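Long-range contact in oxidoreductase, NAD-binding/iron-sulfur cluster-binding protein (Nitratireductor pacificus pht-3B, PDB 6ZXU), which acts as a catabolic reductive dehalogenase, binding cobalamin and two [4Fe-4S] clusters: residues Y578-R590 and A653-P665. Residues are numbered along the deposited sequence; the frame is centred on the assembly and turned at random.
Sequences YRVTQMKGSACGR and APRMGTNERDLSP. With SF4 (iron/sulfur cluster), chain E.
R655 and M583 begin a contact that illustrates how an irregular chain can clasp a cluster-binding loop by directed bonds. The R655 guanidinium turns an edge to M583 SD, a weak hydrogen bond from NH2 at 3.5 Å. M656 lies alongside M583, its CG 3.7 Å from M583 CB, while a water links M583 O to M656 N. Beyond G657, N659 N donates a backbone hydrogen bond to K584 O at 2.9 Å. The N659 amide meets that of Q582: ND2 donates to OE1 (3.0 Å) from above the Q582 carbonyl plane and also bonds D441 O. K584 N reaches the same OE1 from the opposite face, and Q582 NE2 donates to A587 O, gripping both ends. Set between its backbone N and carbonyl carbon (chi1 71°), Q582 CG lies against one face of the Y578 ring, offset toward the rim. A leucine in place of Q582 would probably leave K584 N and N659 ND2 without their shared acceptor and A587 O without this amide donor. R661 NH2 bonds to Y578 OH at 3.1 Å; D441 takes both Y578 OH and R661 NE. R661 CB sits 3.6 Å above the centre of the R590 guanidinium, whose charge pairs with E548. The loop after strand 650-652 thus lies alongside the chain from the end of helix 572-581, past iron ligand C588, to the start of helix 590-594, with L663 against helix 544-548.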
loop_
_atom_site.group_PDB
_atom_site.type_symbol
_atom_site.label_atom_id
_atom_site.label_comp_id
_atom_site.label_asym_id
_atom_site.label_seq_id
_atom_site.Cartn_x
_atom_site.Cartn_y
_atom_site.Cartn_z
ATOM N N TYR A 578 8.764 -16.443 -12.101
ATOM C CA TYR A 578 7.502 -16.879 -11.524
ATOM C C TYR A 578 6.458 -15.753 -11.522
ATOM O O TYR A 578 5.349 -15.920 -12.021
ATOM C CB TYR A 578 7.687 -17.488 -10.120
ATOM C CG TYR A 578 6.415 -18.075 -9.569
ATOM C CD1 TYR A 578 5.944 -19.297 -10.016
ATOM C CD2 TYR A 578 5.628 -17.378 -8.663
ATOM C CE1 TYR A 578 4.735 -19.828 -9.552
ATOM C CE2 TYR A 578 4.445 -17.913 -8.187
ATOM C CZ TYR A 578 3.998 -19.156 -8.629
ATOM O OH TYR A 578 2.811 -19.677 -8.162
ATOM N N ARG A 579 6.799 -14.602 -11.014
ATOM C CA ARG A 579 5.837 -13.534 -10.938
ATOM C C ARG A 579 5.316 -13.076 -12.324
ATOM O O ARG A 579 4.116 -12.842 -12.498
ATOM C CB ARG A 579 6.436 -12.341 -10.189
ATOM C CG ARG A 579 6.777 -12.605 -8.749
ATOM C CD ARG A 579 7.142 -11.351 -7.922
ATOM N NE ARG A 579 5.983 -10.552 -7.659
ATOM C CZ ARG A 579 5.905 -9.262 -7.763
ATOM N NH1 ARG A 579 4.787 -8.652 -7.440
ATOM N NH2 ARG A 579 6.954 -8.570 -8.102
ATOM N N VAL A 580 6.221 -12.927 -13.307
ATOM C CA VAL A 580 5.868 -12.424 -14.634
ATOM C C VAL A 580 5.045 -13.470 -15.406
ATOM O O VAL A 580 4.102 -13.126 -16.100
ATOM C CB VAL A 580 7.106 -12.029 -15.421
ATOM C CG1 VAL A 580 6.813 -11.735 -16.880
ATOM C CG2 VAL A 580 7.711 -10.759 -14.754
ATOM N N THR A 581 5.443 -14.724 -15.284
ATOM C CA THR A 581 4.918 -15.770 -16.168
ATOM C C THR A 581 3.968 -16.837 -15.574
ATOM O O THR A 581 3.374 -17.568 -16.319
ATOM C CB THR A 581 6.027 -16.551 -16.938
ATOM O OG1 THR A 581 6.645 -17.463 -16.072
ATOM C CG2 THR A 581 7.080 -15.654 -17.553
ATOM N N GLN A 582 3.827 -16.989 -14.270
ATOM C CA GLN A 582 2.899 -17.987 -13.786
ATOM C C GLN A 582 1.446 -17.630 -14.143
ATOM O O GLN A 582 1.065 -16.442 -14.192
ATOM C CB GLN A 582 3.087 -18.251 -12.303
ATOM C CG GLN A 582 2.639 -17.126 -11.347
ATOM C CD GLN A 582 1.227 -17.353 -10.840
ATOM O OE1 GLN A 582 0.633 -18.398 -11.081
ATOM N NE2 GLN A 582 0.720 -16.413 -10.091
ATOM N N MET A 583 0.647 -18.655 -14.456
ATOM C CA MET A 583 -0.615 -18.474 -15.124
ATOM C C MET A 583 -1.849 -18.788 -14.258
ATOM O O MET A 583 -2.964 -18.682 -14.756
ATOM C CB MET A 583 -0.684 -19.390 -16.361
ATOM C CG MET A 583 0.385 -19.091 -17.387
ATOM S SD MET A 583 0.395 -20.279 -18.811
ATOM C CE MET A 583 1.106 -21.791 -18.039
ATOM N N LYS A 584 -1.641 -19.142 -12.986
ATOM C CA LYS A 584 -2.727 -19.430 -12.078
ATOM C C LYS A 584 -2.976 -18.283 -11.077
ATOM O O LYS A 584 -3.546 -18.461 -10.011
ATOM C CB LYS A 584 -2.549 -20.763 -11.438
ATOM C CG LYS A 584 -2.184 -21.889 -12.408
ATOM C CD LYS A 584 -2.723 -23.238 -12.079
ATOM C CE LYS A 584 -2.202 -23.824 -10.828
ATOM N NZ LYS A 584 -3.126 -24.864 -10.231
ATOM N N GLY A 585 -2.554 -17.124 -11.451
ATOM C CA GLY A 585 -2.835 -15.918 -10.724
ATOM C C GLY A 585 -2.185 -14.726 -11.391
ATOM O O GLY A 585 -1.580 -14.826 -12.476
ATOM N N SER A 586 -2.212 -13.582 -10.697
ATOM C CA SER A 586 -1.548 -12.359 -11.174
ATOM C C SER A 586 -0.360 -11.967 -10.254
ATOM O O SER A 586 -0.565 -11.424 -9.193
ATOM C CB SER A 586 -2.561 -11.250 -11.183
ATOM O OG SER A 586 -2.105 -10.226 -11.989
ATOM N N ALA A 587 0.839 -12.322 -10.665
ATOM C CA ALA A 587 2.112 -12.081 -9.907
ATOM C C ALA A 587 2.116 -12.887 -8.612
ATOM O O ALA A 587 1.538 -13.957 -8.555
ATOM C CB ALA A 587 2.308 -10.602 -9.691
ATOM N N CYS A 588 2.788 -12.433 -7.572
ATOM C CA CYS A 588 3.016 -13.197 -6.371
ATOM C C CYS A 588 3.589 -12.331 -5.265
ATOM O O CYS A 588 4.415 -11.453 -5.550
ATOM C CB CYS A 588 3.987 -14.367 -6.603
ATOM S SG CYS A 588 4.308 -15.477 -5.156
ATOM N N GLY A 589 3.147 -12.602 -4.053
ATOM C CA GLY A 589 3.723 -12.060 -2.814
ATOM C C GLY A 589 3.509 -12.980 -1.661
ATOM O O GLY A 589 3.304 -12.571 -0.517
ATOM N N ARG A 590 3.594 -14.259 -1.945
ATOM C CA ARG A 590 3.329 -15.276 -0.985
ATOM C C ARG A 590 4.226 -15.241 0.218
ATOM O O ARG A 590 3.822 -15.553 1.377
ATOM C CB ARG A 590 3.384 -16.656 -1.646
ATOM C CG ARG A 590 3.045 -17.806 -0.707
ATOM C CD ARG A 590 2.645 -19.099 -1.437
ATOM N NE ARG A 590 2.600 -20.267 -0.536
ATOM C CZ ARG A 590 1.596 -20.578 0.249
ATOM N NH1 ARG A 590 0.521 -19.821 0.243
ATOM N NH2 ARG A 590 1.719 -21.590 1.096
ATOM N N ALA A 653 -13.221 -16.324 -16.971
ATOM C CA ALA A 653 -12.682 -17.247 -15.998
ATOM C C ALA A 653 -11.203 -17.533 -16.284
ATOM O O ALA A 653 -10.754 -17.444 -17.394
ATOM C CB ALA A 653 -13.418 -18.557 -16.008
ATOM N N PRO A 654 -10.438 -17.868 -15.250
ATOM C CA PRO A 654 -9.004 -18.065 -15.438
ATOM C C PRO A 654 -8.780 -19.206 -16.415
ATOM O O PRO A 654 -9.348 -20.246 -16.260
ATOM C CB PRO A 654 -8.519 -18.449 -14.047
ATOM C CG PRO A 654 -9.447 -17.681 -13.166
ATOM C CD PRO A 654 -10.799 -17.786 -13.828
ATOM N N ARG A 655 -7.912 -19.008 -17.379
ATOM C CA ARG A 655 -7.677 -20.000 -18.402
ATOM C C ARG A 655 -7.004 -21.284 -17.884
ATOM O O ARG A 655 -7.389 -22.365 -18.242
ATOM C CB ARG A 655 -6.860 -19.351 -19.530
ATOM C CG ARG A 655 -6.538 -20.289 -20.689
ATOM C CD ARG A 655 -5.877 -19.523 -21.849
ATOM N NE ARG A 655 -4.592 -18.996 -21.362
ATOM C CZ ARG A 655 -3.459 -19.699 -21.184
ATOM N NH1 ARG A 655 -3.379 -20.989 -21.529
ATOM N NH2 ARG A 655 -2.392 -19.096 -20.653
ATOM N N MET A 656 -6.028 -21.173 -16.993
ATOM C CA MET A 656 -5.272 -22.331 -16.485
ATOM C C MET A 656 -5.604 -22.712 -15.037
ATOM O O MET A 656 -4.998 -23.620 -14.478
ATOM C CB MET A 656 -3.788 -21.975 -16.533
ATOM C CG MET A 656 -3.281 -21.612 -17.892
ATOM S SD MET A 656 -3.559 -23.080 -18.981
ATOM C CE MET A 656 -2.414 -24.295 -18.310
ATOM N N GLY A 657 -6.530 -22.001 -14.415
ATOM C CA GLY A 657 -6.939 -22.286 -13.028
ATOM C C GLY A 657 -6.429 -21.212 -12.066
ATOM O O GLY A 657 -6.020 -20.128 -12.515
ATOM N N THR A 658 -6.408 -21.561 -10.760
ATOM C CA THR A 658 -6.144 -20.633 -9.686
ATOM C C THR A 658 -5.343 -21.313 -8.626
ATOM O O THR A 658 -5.667 -22.401 -8.175
ATOM C CB THR A 658 -7.456 -20.147 -9.126
ATOM O OG1 THR A 658 -8.168 -19.456 -10.169
ATOM C CG2 THR A 658 -7.268 -19.237 -7.934
ATOM N N ASN A 659 -4.259 -20.657 -8.203
ATOM C CA ASN A 659 -3.461 -21.142 -7.051
ATOM C C ASN A 659 -4.251 -21.093 -5.791
ATOM O O ASN A 659 -4.919 -20.090 -5.492
ATOM C CB ASN A 659 -2.164 -20.286 -6.863
ATOM C CG ASN A 659 -1.205 -20.483 -7.989
ATOM O OD1 ASN A 659 -0.817 -21.614 -8.288
ATOM N ND2 ASN A 659 -0.820 -19.395 -8.660
ATOM N N GLU A 660 -4.233 -22.192 -5.044
ATOM C CA GLU A 660 -4.906 -22.312 -3.731
ATOM C C GLU A 660 -3.987 -23.090 -2.811
ATOM O O GLU A 660 -4.295 -24.152 -2.316
ATOM C CB GLU A 660 -6.280 -22.957 -3.849
ATOM C CG GLU A 660 -7.189 -22.165 -4.750
ATOM C CD GLU A 660 -8.497 -22.926 -5.019
ATOM O OE1 GLU A 660 -8.423 -24.210 -5.318
ATOM O OE2 GLU A 660 -9.575 -22.230 -4.942
ATOM N N ARG A 661 -2.849 -22.494 -2.547
ATOM C CA ARG A 661 -1.799 -23.143 -1.813
ATOM C C ARG A 661 -2.089 -23.155 -0.316
ATOM O O ARG A 661 -2.635 -22.225 0.264
ATOM C CB ARG A 661 -0.473 -22.396 -2.113
ATOM C CG ARG A 661 -0.098 -22.462 -3.553
ATOM C CD ARG A 661 1.284 -21.890 -3.759
ATOM N NE ARG A 661 1.524 -21.771 -5.146
ATOM C CZ ARG A 661 2.087 -22.711 -5.869
ATOM N NH1 ARG A 661 2.441 -23.863 -5.306
ATOM N NH2 ARG A 661 2.311 -22.523 -7.142
ATOM N N ASP A 662 -1.653 -24.238 0.303
ATOM C CA ASP A 662 -1.729 -24.436 1.738
ATOM C C ASP A 662 -0.305 -24.587 2.255
ATOM O O ASP A 662 0.646 -24.743 1.452
ATOM C CB ASP A 662 -2.513 -25.750 1.977
ATOM C CG ASP A 662 -3.960 -25.689 1.379
ATOM O OD1 ASP A 662 -4.618 -24.595 1.416
ATOM O OD2 ASP A 662 -4.417 -26.762 0.893
ATOM N N LEU A 663 -0.176 -24.657 3.561
ATOM C CA LEU A 663 1.141 -24.867 4.145
ATOM C C LEU A 663 1.850 -26.064 3.520
ATOM O O LEU A 663 1.164 -26.992 3.107
ATOM C CB LEU A 663 0.992 -25.003 5.598
ATOM C CG LEU A 663 0.528 -23.700 6.259
ATOM C CD1 LEU A 663 -0.016 -23.964 7.653
ATOM C CD2 LEU A 663 1.709 -22.743 6.395
ATOM N N SER A 664 3.171 -25.989 3.364
ATOM C CA SER A 664 4.012 -27.020 2.726
ATOM C C SER A 664 4.828 -27.723 3.771
ATOM O O SER A 664 5.070 -27.193 4.843
ATOM C CB SER A 664 4.978 -26.395 1.692
ATOM O OG SER A 664 4.308 -25.478 0.889
ATOM N N PRO A 665 5.285 -28.925 3.460
ATOM C CA PRO A 665 6.126 -29.632 4.414
ATOM C C PRO A 665 7.594 -29.207 4.317
ATOM O O PRO A 665 8.023 -28.618 3.340
ATOM C CB PRO A 665 6.013 -31.090 3.964
ATOM C CG PRO A 665 5.888 -30.954 2.478
ATOM C CD PRO A 665 5.001 -29.748 2.267
HETATM FE FE1 SF4 E . 8.970 -14.161 -5.371
HETATM FE FE2 SF4 E . 6.513 -15.249 -4.693
HETATM FE FE3 SF4 E . 8.159 -14.192 -2.700
HETATM FE FE4 SF4 E . 8.801 -16.540 -3.976
HETATM S S1 SF4 E . 7.042 -16.134 -2.712
HETATM S S2 SF4 E . 10.148 -14.783 -3.538
HETATM S S3 SF4 E . 8.028 -16.105 -6.067
HETATM S S4 SF4 E . 7.275 -13.111 -4.433
HETATM O O HOH W 1 -4.598 -18.478 -16.842
HETATM O O HOH W 2 -1.303 -24.161 -7.691
HETATM O O HOH W 3 -1.212 -20.939 2.262
#